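CBS domain-containing protein CBSX1, chloroplastic (Arabidopsis thaliana, PDB 4GQW) is a chloroplast protein built from a pair of CBS domains that probably acts by binding and regulating thioredoxins. Local coordinates at residues 15-20 and 129-134; 41-44 and 50-53; 108-113 and 117-122; 57-62 and 88-93. One frame throughout, in Å; residues are numbered along the deposited sequence.

Contact 1. Residues 15-20 and 129-134; sequences EDLHVV and VGIITR
The flat group here is the peptide unit joining G130 to I131, and L17 lies over one of its faces. Methyl CD1 of L17 stands above that plane, 3.9 Å from G130 C and 3.7 Å from G130 CA. At one edge of the same peptide, G130 O bonds to the backbone of V121; I131 in turn makes a backbone hydrogen bond with T12 of strand 12-13. The second methyl, CD2 of L17, moves on to the side chain of I131, 3.7 Å from I131 CG1 and 3.8 Å from I131 CD1. L17 holds its CG beside its own N (chi1 -73°), and from this stem the two methyls divide between backbone and side chain. The two branched chains cross obliquely, and CD2 lies along I131, touching CB, CG1 and the terminal CD1 alike.

V129 and G130 both face V121 in a classic beta bulge, and L17 CD1 comes against the CA of G130 on the side away from where a side chain would project. I131 also meets P42, while L17 belongs to the loop between strand 12-13 and helix 26-35. The contact thus joins a loop in the first CBS sequence repeat to a strand in the second. With an alanine in place of L17, both methyls would be gone, and the face of the G130 peptide and the flank of I131 would probably be left without their cover. No hydrogen bond crosses between the two segments, so the contact rests on van der Waals packing of one leucine against the backbone of a bulged strand and the I131 side chain.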
loop_
_atom_site.group_PDB
_atom_site.type_symbol
_atom_site.label_atom_id
_atom_site.label_comp_id
_atom_site.label_asym_id
_atom_site.label_seq_id
_atom_site.Cartn_x
_atom_site.Cartn_y
_atom_site.Cartn_z
ATOM N N GLU A 15 7.894 -5.763 -17.121
ATOM C CA GLU A 15 9.127 -4.994 -17.003
ATOM C C GLU A 15 9.034 -4.025 -15.833
ATOM O O GLU A 15 10.016 -3.774 -15.137
ATOM C CB GLU A 15 9.397 -4.218 -18.289
ATOM C CG GLU A 15 9.016 -4.961 -19.555
ATOM C CD GLU A 15 8.141 -4.127 -20.469
ATOM O OE1 GLU A 15 7.646 -3.070 -20.017
ATOM O OE2 GLU A 15 7.949 -4.523 -21.638
ATOM N N ASP A 16 7.832 -3.499 -15.617
ATOM C CA ASP A 16 7.589 -2.499 -14.587
ATOM C C ASP A 16 7.282 -3.137 -13.236
ATOM O O ASP A 16 6.847 -2.463 -12.302
ATOM C CB ASP A 16 6.436 -1.595 -15.017
ATOM C CG ASP A 16 6.582 -1.112 -16.444
ATOM O OD1 ASP A 16 7.325 -1.753 -17.218
ATOM O OD2 ASP A 16 5.952 -0.096 -16.799
ATOM N N LEU A 17 7.505 -4.443 -13.140
ATOM C CA LEU A 17 7.309 -5.157 -11.888
ATOM C C LEU A 17 8.593 -5.187 -11.076
ATOM O O LEU A 17 9.693 -5.127 -11.624
ATOM C CB LEU A 17 6.839 -6.590 -12.145
ATOM C CG LEU A 17 5.401 -6.801 -12.619
ATOM C CD1 LEU A 17 5.123 -8.282 -12.767
ATOM C CD2 LEU A 17 4.423 -6.167 -11.649
ATOM N N HIS A 18 8.439 -5.283 -9.761
ATOM C CA HIS A 18 9.574 -5.435 -8.864
ATOM C C HIS A 18 9.419 -6.739 -8.101
ATOM O O HIS A 18 8.716 -6.801 -7.093
ATOM C CB HIS A 18 9.652 -4.260 -7.892
ATOM C CG HIS A 18 9.788 -2.929 -8.567
ATOM N ND1 HIS A 18 8.740 -2.048 -8.695
ATOM C CD2 HIS A 18 10.854 -2.341 -9.158
ATOM C CE1 HIS A 18 9.152 -0.967 -9.333
ATOM N NE2 HIS A 18 10.430 -1.118 -9.626
ATOM N N VAL A 19 10.073 -7.785 -8.589
ATOM C CA VAL A 19 9.907 -9.112 -8.017
ATOM C C VAL A 19 11.054 -9.502 -7.100
ATOM O O VAL A 19 11.971 -8.721 -6.859
ATOM C CB VAL A 19 9.771 -10.184 -9.110
ATOM C CG1 VAL A 19 8.534 -9.920 -9.954
ATOM C CG2 VAL A 19 11.022 -10.219 -9.976
ATOM N N VAL A 20 10.991 -10.729 -6.601
ATOM C CA VAL A 20 11.984 -11.244 -5.676
ATOM C C VAL A 20 12.000 -12.767 -5.800
ATOM O O VAL A 20 10.987 -13.372 -6.133
ATOM C CB VAL A 20 11.670 -10.778 -4.230
ATOM C CG1 VAL A 20 11.739 -11.922 -3.238
ATOM C CG2 VAL A 20 12.600 -9.645 -3.824
ATOM N N VAL A 129 3.409 -12.706 -15.543
ATOM C CA VAL A 129 3.497 -11.711 -16.603
ATOM C C VAL A 129 2.978 -10.343 -16.180
ATOM O O VAL A 129 3.086 -9.377 -16.933
ATOM C CB VAL A 129 2.764 -12.164 -17.884
ATOM C CG1 VAL A 129 3.504 -13.325 -18.537
ATOM C CG2 VAL A 129 1.325 -12.543 -17.573
ATOM N N GLY A 130 2.413 -10.254 -14.979
ATOM C CA GLY A 130 1.953 -8.968 -14.486
ATOM C C GLY A 130 1.318 -8.994 -13.112
ATOM O O GLY A 130 1.349 -10.009 -12.422
ATOM N N ILE A 131 0.750 -7.858 -12.713
ATOM C CA ILE A 131 0.002 -7.745 -11.464
ATOM C C ILE A 131 -1.163 -6.774 -11.634
ATOM O O ILE A 131 -0.969 -5.627 -12.035
ATOM C CB ILE A 131 0.880 -7.215 -10.312
ATOM C CG1 ILE A 131 1.905 -8.265 -9.875
ATOM C CG2 ILE A 131 0.019 -6.833 -9.126
ATOM C CD1 ILE A 131 2.747 -7.822 -8.711
ATOM N N ILE A 132 -2.369 -7.232 -11.324
ATOM C CA ILE A 132 -3.545 -6.369 -11.357
ATOM C C ILE A 132 -3.926 -5.922 -9.947
ATOM O O ILE A 132 -4.132 -6.745 -9.054
ATOM C CB ILE A 132 -4.747 -7.053 -12.056
ATOM C CG1 ILE A 132 -5.998 -6.175 -11.961
ATOM C CG2 ILE A 132 -5.005 -8.440 -11.492
ATOM C CD1 ILE A 132 -6.074 -5.131 -13.044
ATOM N N THR A 133 -4.001 -4.612 -9.742
ATOM C CA THR A 133 -4.308 -4.077 -8.421
ATOM C C THR A 133 -5.672 -3.405 -8.379
ATOM O O THR A 133 -6.317 -3.214 -9.407
ATOM C CB THR A 133 -3.240 -3.073 -7.942
ATOM O OG1 THR A 133 -3.272 -1.903 -8.767
ATOM C CG2 THR A 133 -1.859 -3.697 -8.001
ATOM N N ARG A 134 -6.105 -3.056 -7.175
ATOM C CA ARG A 134 -7.363 -2.356 -6.983
ATOM C C ARG A 134 -7.295 -0.990 -7.650
ATOM O O ARG A 134 -8.264 -0.524 -8.257
ATOM C CB ARG A 134 -7.638 -2.197 -5.494
ATOM C CG ARG A 134 -8.987 -1.609 -5.182
ATOM C CD ARG A 134 -9.260 -1.686 -3.701
ATOM N NE ARG A 134 -9.385 -3.067 -3.248
ATOM C CZ ARG A 134 -9.414 -3.428 -1.971
ATOM N NH1 ARG A 134 -9.320 -2.507 -1.023
ATOM N NH2 ARG A 134 -9.533 -4.706 -1.640
#

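Contact 2. Residues 41-44 and 50-53; sequences FPVI and LVGL
V43 and G52 form the hydrogen-bonded pair at the middle of this antiparallel contact. V43 N donates to G52 O over 2.9 Å in an almost straight bond (176°), although the donor stands well above the carbonyl plane of G52 and not on a lone pair. The return bond, G52 N to V43 O, has the same length but is clearly bent, at 139°. V43 O accepts a second N-H, that of V51, which lies in its carbonyl plane; the modelled separation of V51 N and V43 O is too short to be taken literally. One oxygen thus serves two successive residues, and the register slips by one between V43 and I44.

Packing divides between the two faces of the hairpin. On one, P42 CB is met by two leucine methyls, CD1 of L50 at 3.7 Å and CD2 of L53 at 3.9 Å. The anti placement of L50 CG relative to its N (chi1 -174°) helps bring that methyl back to the proline, although the side chain starts out away from the other strand. L128 and I131 of strand 128-133 close over P42 as well. On the other face, CG1 of V43 meets CG1 of V51 at 3.7 Å, and CG2 of V43 lies 3.9 Å from G52 C; M91 and P22 pack around the same valine. F41, beyond the paired residues, lays its side chain against A29, L32 and L33 of helix 26-35. Two adjacent residues, V51 and G52, set against one partner make a classic beta bulge, here within the beta hairpin of the first CBS motif.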
loop_
_atom_site.group_PDB
_atom_site.type_symbol
_atom_site.label_atom_id
_atom_site.label_comp_id
_atom_site.label_asym_id
_atom_site.label_seq_id
_atom_site.Cartn_x
_atom_site.Cartn_y
_atom_site.Cartn_z
ATOM N N PHE A 41 6.179 -7.976 -2.759
ATOM C CA PHE A 41 6.383 -8.428 -4.128
ATOM C C PHE A 41 5.859 -9.834 -4.335
ATOM O O PHE A 41 5.641 -10.578 -3.376
ATOM C CB PHE A 41 7.865 -8.443 -4.514
ATOM C CG PHE A 41 8.770 -7.782 -3.529
ATOM C CD1 PHE A 41 9.230 -6.501 -3.761
ATOM C CD2 PHE A 41 9.198 -8.454 -2.396
ATOM C CE1 PHE A 41 10.079 -5.892 -2.875
ATOM C CE2 PHE A 41 10.044 -7.847 -1.503
ATOM C CZ PHE A 41 10.488 -6.566 -1.744
ATOM N N PRO A 42 5.658 -10.207 -5.604
ATOM C CA PRO A 42 5.489 -11.612 -5.961
ATOM C C PRO A 42 6.843 -12.296 -5.991
ATOM O O PRO A 42 7.853 -11.660 -6.284
ATOM C CB PRO A 42 4.906 -11.541 -7.372
ATOM C CG PRO A 42 5.426 -10.267 -7.912
ATOM C CD PRO A 42 5.429 -9.319 -6.755
ATOM N N VAL A 43 6.858 -13.583 -5.676
ATOM C CA VAL A 43 8.087 -14.351 -5.668
ATOM C C VAL A 43 8.084 -15.353 -6.810
ATOM O O VAL A 43 7.170 -16.178 -6.927
ATOM C CB VAL A 43 8.280 -15.093 -4.342
ATOM C CG1 VAL A 43 9.695 -15.633 -4.245
ATOM C CG2 VAL A 43 7.991 -14.165 -3.183
ATOM N N ILE A 44 9.107 -15.261 -7.653
ATOM C CA ILE A 44 9.257 -16.137 -8.803
ATOM C C ILE A 44 10.505 -16.990 -8.675
ATOM O O ILE A 44 11.402 -16.688 -7.889
ATOM C CB ILE A 44 9.418 -15.333 -10.097
ATOM C CG1 ILE A 44 10.681 -14.473 -10.013
ATOM C CG2 ILE A 44 8.191 -14.481 -10.347
ATOM C CD1 ILE A 44 11.014 -13.737 -11.280
ATOM N N LEU A 50 5.661 -17.913 -11.066
ATOM C CA LEU A 50 5.231 -17.453 -9.752
ATOM C C LEU A 50 5.325 -18.574 -8.725
ATOM O O LEU A 50 4.800 -19.666 -8.933
ATOM C CB LEU A 50 3.797 -16.931 -9.819
ATOM C CG LEU A 50 3.249 -16.277 -8.550
ATOM C CD1 LEU A 50 3.891 -14.921 -8.340
ATOM C CD2 LEU A 50 1.738 -16.150 -8.629
ATOM N N VAL A 51 6.006 -18.305 -7.618
ATOM C CA VAL A 51 6.188 -19.329 -6.601
ATOM C C VAL A 51 5.641 -18.875 -5.250
ATOM O O VAL A 51 5.478 -19.681 -4.335
ATOM C CB VAL A 51 7.668 -19.767 -6.492
ATOM C CG1 VAL A 51 8.479 -18.750 -5.717
ATOM C CG2 VAL A 51 7.773 -21.138 -5.849
ATOM N N GLY A 52 5.330 -17.589 -5.131
ATOM C CA GLY A 52 4.711 -17.106 -3.911
ATOM C C GLY A 52 4.421 -15.621 -3.868
ATOM O O GLY A 52 4.467 -14.933 -4.885
ATOM N N LEU A 53 4.092 -15.139 -2.675
ATOM C CA LEU A 53 3.939 -13.715 -2.417
ATOM C C LEU A 53 4.626 -13.406 -1.103
ATOM O O LEU A 53 4.605 -14.219 -0.182
ATOM C CB LEU A 53 2.466 -13.328 -2.294
ATOM C CG LEU A 53 1.574 -13.188 -3.528
ATOM C CD1 LEU A 53 0.305 -12.444 -3.140
ATOM C CD2 LEU A 53 2.280 -12.479 -4.659
#

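Contact 3. Residues 108-113 and 117-122; sequences AKILLE and RRLPVV
L111 and L119 carry the packing of helix 104-113 on strand 118-122, the second half of a beta-alpha-beta unit that starts from strand 98-99. The helix segment runs roughly antiparallel to the strand that follows it, at 154°, with the two axes 9.3 Å apart at their closest. L111 works mainly through CD2. This methyl sits squarely over one face of the peptide linking R117 to R118, 3.5 Å from R117 O and 3.6 Å from R117 C. It also reaches CG of L119, at 3.7 Å. The two leucines slide past each other in opposite directions, so the end of L111 comes against the branch point of L119.

L119 points from the strand at the helix and fits between two successive residues of it, with CG against L111 and CD1 against I110, whose side chain it crosses at about a right angle. I132 of the neighbouring strand packs on both leucines; V137 of helix 134-142 adds to the cover of L111 and V98 to that of L119, making this a corner of the core of the second CBS motif. R117 takes part through its backbone alone. Its side chain leaves in another direction, where NE forms a salt bridge with D56 of the second subunit and the chain packs on Y57 of that subunit, so the turn into the strand is also part of the dimer interface. At the outer margin, I110 keeps CG2 anti to its backbone N, and this methyl comes to 3.8 Å from L119 CD1.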
loop_
_atom_site.group_PDB
_atom_site.type_symbol
_atom_site.label_atom_id
_atom_site.label_comp_id
_atom_site.label_asym_id
_atom_site.label_seq_id
_atom_site.Cartn_x
_atom_site.Cartn_y
_atom_site.Cartn_z
ATOM N N ALA A 108 -12.117 -7.552 -10.820
ATOM C CA ALA A 108 -12.671 -6.461 -10.035
ATOM C C ALA A 108 -13.563 -7.001 -8.925
ATOM O O ALA A 108 -13.522 -6.510 -7.797
ATOM C CB ALA A 108 -13.451 -5.510 -10.927
ATOM N N LYS A 109 -14.365 -8.013 -9.246
ATOM C CA LYS A 109 -15.193 -8.665 -8.237
ATOM C C LYS A 109 -14.334 -9.158 -7.085
ATOM O O LYS A 109 -14.674 -8.955 -5.922
ATOM C CB LYS A 109 -15.976 -9.834 -8.833
ATOM C CG LYS A 109 -17.164 -9.420 -9.673
ATOM C CD LYS A 109 -17.727 -10.605 -10.431
ATOM C CE LYS A 109 -18.751 -10.172 -11.463
ATOM N NZ LYS A 109 -19.189 -11.321 -12.297
ATOM N N ILE A 110 -13.207 -9.787 -7.406
ATOM C CA ILE A 110 -12.308 -10.253 -6.355
ATOM C C ILE A 110 -11.723 -9.088 -5.562
ATOM O O ILE A 110 -11.699 -9.110 -4.332
ATOM C CB ILE A 110 -11.152 -11.090 -6.918
ATOM C CG1 ILE A 110 -11.697 -12.272 -7.717
ATOM C CG2 ILE A 110 -10.278 -11.599 -5.789
ATOM C CD1 ILE A 110 -12.607 -13.165 -6.910
ATOM N N LEU A 111 -11.267 -8.065 -6.272
ATOM C CA LEU A 111 -10.562 -6.951 -5.651
ATOM C C LEU A 111 -11.492 -5.975 -4.947
ATOM O O LEU A 111 -11.036 -4.984 -4.381
ATOM C CB LEU A 111 -9.744 -6.206 -6.702
ATOM C CG LEU A 111 -8.650 -7.029 -7.383
ATOM C CD1 LEU A 111 -8.170 -6.341 -8.651
ATOM C CD2 LEU A 111 -7.501 -7.266 -6.425
ATOM N N LEU A 112 -12.792 -6.245 -4.981
ATOM C CA LEU A 112 -13.748 -5.360 -4.326
ATOM C C LEU A 112 -14.589 -6.084 -3.282
ATOM O O LEU A 112 -15.017 -5.484 -2.297
ATOM C CB LEU A 112 -14.655 -4.690 -5.356
ATOM C CG LEU A 112 -13.979 -3.760 -6.366
ATOM C CD1 LEU A 112 -14.871 -3.589 -7.584
ATOM C CD2 LEU A 112 -13.659 -2.411 -5.744
ATOM N N GLU A 113 -14.830 -7.371 -3.499
ATOM C CA GLU A 113 -15.621 -8.153 -2.559
ATOM C C GLU A 113 -14.736 -8.778 -1.490
ATOM O O GLU A 113 -15.229 -9.268 -0.473
ATOM C CB GLU A 113 -16.408 -9.240 -3.291
ATOM C CG GLU A 113 -17.388 -8.698 -4.310
ATOM C CD GLU A 113 -18.024 -9.788 -5.140
ATOM O OE1 GLU A 113 -17.929 -10.969 -4.747
ATOM O OE2 GLU A 113 -18.613 -9.468 -6.194
ATOM N N ARG A 117 -5.906 -6.584 -2.402
ATOM C CA ARG A 117 -5.667 -5.419 -3.241
ATOM C C ARG A 117 -4.872 -5.792 -4.481
ATOM O O ARG A 117 -4.911 -5.081 -5.482
ATOM C CB ARG A 117 -4.917 -4.333 -2.469
ATOM C CG ARG A 117 -5.779 -3.528 -1.520
ATOM C CD ARG A 117 -5.032 -2.288 -1.060
ATOM N NE ARG A 117 -5.867 -1.423 -0.237
ATOM C CZ ARG A 117 -5.655 -1.189 1.053
ATOM N NH1 ARG A 117 -4.623 -1.750 1.669
ATOM N NH2 ARG A 117 -6.468 -0.388 1.725
ATOM N N ARG A 118 -4.142 -6.901 -4.412
ATOM C CA ARG A 118 -3.260 -7.290 -5.506
ATOM C C ARG A 118 -3.468 -8.734 -5.939
ATOM O O ARG A 118 -3.477 -9.647 -5.115
ATOM C CB ARG A 118 -1.797 -7.097 -5.108
ATOM C CG ARG A 118 -1.481 -5.733 -4.521
ATOM C CD ARG A 118 0.009 -5.580 -4.277
ATOM N NE ARG A 118 0.318 -5.361 -2.866
ATOM C CZ ARG A 118 1.330 -5.940 -2.228
ATOM N NH1 ARG A 118 2.129 -6.778 -2.873
ATOM N NH2 ARG A 118 1.542 -5.685 -0.945
ATOM N N LEU A 119 -3.616 -8.932 -7.243
ATOM C CA LEU A 119 -3.710 -10.267 -7.813
ATOM C C LEU A 119 -2.649 -10.468 -8.884
ATOM O O LEU A 119 -2.571 -9.699 -9.836
ATOM C CB LEU A 119 -5.093 -10.501 -8.421
ATOM C CG LEU A 119 -6.278 -10.640 -7.467
ATOM C CD1 LEU A 119 -7.541 -10.900 -8.265
ATOM C CD2 LEU A 119 -6.026 -11.762 -6.483
ATOM N N PRO A 120 -1.818 -11.503 -8.728
ATOM C CA PRO A 120 -0.802 -11.837 -9.730
ATOM C C PRO A 120 -1.411 -12.320 -11.046
ATOM O O PRO A 120 -2.411 -13.047 -11.055
ATOM C CB PRO A 120 -0.001 -12.958 -9.057
ATOM C CG PRO A 120 -0.919 -13.517 -8.032
ATOM C CD PRO A 120 -1.719 -12.361 -7.538
ATOM N N VAL A 121 -0.801 -11.904 -12.150
ATOM C CA VAL A 121 -1.274 -12.256 -13.480
ATOM C C VAL A 121 -0.250 -13.127 -14.180
ATOM O O VAL A 121 0.886 -12.700 -14.417
ATOM C CB VAL A 121 -1.512 -11.008 -14.345
ATOM C CG1 VAL A 121 -2.196 -11.398 -15.641
ATOM C CG2 VAL A 121 -2.352 -9.997 -13.590
ATOM N N VAL A 122 -0.654 -14.348 -14.515
ATOM C CA VAL A 122 0.239 -15.265 -15.204
ATOM C C VAL A 122 -0.238 -15.570 -16.617
ATOM O O VAL A 122 -1.295 -15.106 -17.044
ATOM C CB VAL A 122 0.408 -16.587 -14.435
ATOM C CG1 VAL A 122 0.860 -16.314 -13.009
ATOM C CG2 VAL A 122 -0.885 -17.380 -14.454
#

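Contact 4. Residues 57-62 and 88-93; sequences YDLLAL and GDLMTP
L90 packs against D58 and L59 on a short helix that closes in a Schellman motif, with A61 at positive phi as its C-prime residue and L62 N bonded back to Y57 O. The leucine side chain packs over the carbonyl oxygen of D58: CD1 is nearest, 3.5 Å from D58 O, while CB and CD2 both stand 3.8 Å from it. CD1 also reaches L59 CA at 3.9 Å and, more loosely, CD2 of L59. In the other direction, D58 lays its own CB against L90 O at 3.6 Å, so that each residue covers the other's carbonyl. L90 holds CG beside its N (chi1 -63°), which directs the branch at the helix.

Further out, L59 and L90 share a neighbour in helix 26-35, L59 touching A29 and L33 and L90 touching V26. Putting an alanine here in place of L90 would remove both methyls, and D58 O would probably lose its apolar cover while the backbone of L59 lost its neighbour. T92 bonds through its backbone to L53, tying the segment to the hairpin strand. The carboxylate of D58 is held on its own side by the N-H of S55. A water donates to D58 OD2 over 2.7 Å and makes only a weak, long link to T92 OG1, at 3.4 Å.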
loop_
_atom_site.group_PDB
_atom_site.type_symbol
_atom_site.label_atom_id
_atom_site.label_comp_id
_atom_site.label_asym_id
_atom_site.label_seq_id
_atom_site.Cartn_x
_atom_site.Cartn_y
_atom_site.Cartn_z
ATOM N N TYR A 57 5.177 -7.437 6.436
ATOM C CA TYR A 57 4.892 -8.098 7.707
ATOM C C TYR A 57 5.465 -9.513 7.746
ATOM O O TYR A 57 5.803 -10.024 8.811
ATOM C CB TYR A 57 3.392 -8.098 8.023
ATOM C CG TYR A 57 2.514 -8.671 6.937
ATOM C CD1 TYR A 57 2.280 -10.035 6.851
ATOM C CD2 TYR A 57 1.904 -7.843 6.008
ATOM C CE1 TYR A 57 1.472 -10.561 5.861
ATOM C CE2 TYR A 57 1.092 -8.360 5.016
ATOM C CZ TYR A 57 0.881 -9.718 4.946
ATOM O OH TYR A 57 0.074 -10.231 3.957
ATOM N N ASP A 58 5.578 -10.138 6.579
ATOM C CA ASP A 58 6.212 -11.445 6.480
ATOM C C ASP A 58 7.709 -11.318 6.727
ATOM O O ASP A 58 8.299 -12.114 7.455
ATOM C CB ASP A 58 5.971 -12.060 5.101
ATOM C CG ASP A 58 4.521 -12.404 4.863
ATOM O OD1 ASP A 58 3.868 -12.907 5.799
ATOM O OD2 ASP A 58 4.034 -12.172 3.738
ATOM N N LEU A 59 8.315 -10.304 6.120
ATOM C CA LEU A 59 9.758 -10.111 6.191
ATOM C C LEU A 59 10.224 -9.672 7.572
ATOM O O LEU A 59 11.291 -10.076 8.028
ATOM C CB LEU A 59 10.199 -9.091 5.145
ATOM C CG LEU A 59 9.984 -9.529 3.698
ATOM C CD1 LEU A 59 10.186 -8.356 2.759
ATOM C CD2 LEU A 59 10.937 -10.659 3.353
ATOM N N LEU A 60 9.427 -8.844 8.235
ATOM C CA LEU A 60 9.787 -8.363 9.560
ATOM C C LEU A 60 9.273 -9.316 10.626
ATOM O O LEU A 60 9.557 -9.144 11.812
ATOM C CB LEU A 60 9.224 -6.963 9.788
ATOM C CG LEU A 60 9.629 -5.907 8.759
ATOM C CD1 LEU A 60 8.858 -4.620 8.998
ATOM C CD2 LEU A 60 11.121 -5.653 8.824
ATOM N N ALA A 61 8.520 -10.322 10.184
ATOM C CA ALA A 61 7.951 -11.336 11.067
ATOM C C ALA A 61 7.134 -10.727 12.202
ATOM O O ALA A 61 7.452 -10.915 13.375
ATOM C CB ALA A 61 9.047 -12.237 11.624
ATOM N N LEU A 62 6.081 -9.998 11.849
ATOM C CA LEU A 62 5.246 -9.345 12.850
ATOM C C LEU A 62 4.201 -10.296 13.405
ATOM O O LEU A 62 3.795 -10.182 14.560
ATOM C CB LEU A 62 4.555 -8.126 12.251
ATOM C CG LEU A 62 5.497 -7.167 11.531
ATOM C CD1 LEU A 62 4.724 -5.970 11.010
ATOM C CD2 LEU A 62 6.607 -6.737 12.468
ATOM N N GLY A 88 12.064 -17.341 0.757
ATOM C CA GLY A 88 11.440 -18.639 0.581
ATOM C C GLY A 88 10.840 -19.225 1.845
ATOM O O GLY A 88 9.920 -20.039 1.779
ATOM N N ASP A 89 11.358 -18.817 2.998
ATOM C CA ASP A 89 10.870 -19.338 4.269
ATOM C C ASP A 89 9.828 -18.424 4.895
ATOM O O ASP A 89 9.182 -18.786 5.878
ATOM C CB ASP A 89 12.030 -19.551 5.241
ATOM C CG ASP A 89 13.095 -20.462 4.678
ATOM O OD1 ASP A 89 12.909 -21.693 4.727
ATOM O OD2 ASP A 89 14.117 -19.945 4.183
ATOM N N LEU A 90 9.660 -17.240 4.319
ATOM C CA LEU A 90 8.730 -16.266 4.872
ATOM C C LEU A 90 7.555 -15.982 3.942
ATOM O O LEU A 90 6.501 -15.534 4.387
ATOM C CB LEU A 90 9.459 -14.961 5.199
ATOM C CG LEU A 90 10.542 -15.046 6.274
ATOM C CD1 LEU A 90 11.220 -13.699 6.449
ATOM C CD2 LEU A 90 9.947 -15.517 7.586
ATOM N N MET A 91 7.735 -16.245 2.653
ATOM C CA MET A 91 6.720 -15.895 1.670
ATOM C C MET A 91 5.461 -16.729 1.832
ATOM O O MET A 91 5.509 -17.843 2.346
ATOM C CB MET A 91 7.265 -16.069 0.254
ATOM C CG MET A 91 7.525 -17.511 -0.115
ATOM S SD MET A 91 8.161 -17.718 -1.781
ATOM C CE MET A 91 8.142 -19.499 -1.891
ATOM N N THR A 92 4.334 -16.171 1.406
ATOM C CA THR A 92 3.105 -16.940 1.302
ATOM C C THR A 92 3.061 -17.587 -0.071
ATOM O O THR A 92 2.983 -16.904 -1.094
ATOM C CB THR A 92 1.853 -16.082 1.546
ATOM O OG1 THR A 92 1.652 -15.941 2.957
ATOM C CG2 THR A 92 0.621 -16.747 0.940
ATOM N N PRO A 93 3.144 -18.919 -0.094
ATOM C CA PRO A 93 3.252 -19.695 -1.328
ATOM C C PRO A 93 1.920 -19.815 -2.050
ATOM O O PRO A 93 0.866 -19.814 -1.409
ATOM C CB PRO A 93 3.715 -21.075 -0.833
ATOM C CG PRO A 93 4.186 -20.851 0.587
ATOM C CD PRO A 93 3.300 -19.768 1.095
HETATM O O HOH W 1 2.011 -12.694 2.023
#

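Contact 2 sits in the middle of the set. V20 of contact 1 runs alongside strand 41-44, with V20 O 3.1 Å from I44 N, and M91 of contact 4 brings SD to 3.6 Å from V43 CG1. Contact 2 also meets contact 3 across the two CBS repeats, where L50 CD2 lies 3.7 Å from P120 CB. Contacts 1 and 3 share a sheet, in which strands 128-133 and 118-122 are neighbours. Contacts 3 and 4 are about 21 Å apart between centres and do not touch within one chain, yet both face the second subunit: L60 and L62 pack on L112 of that subunit, bringing the two regions together in the dimer.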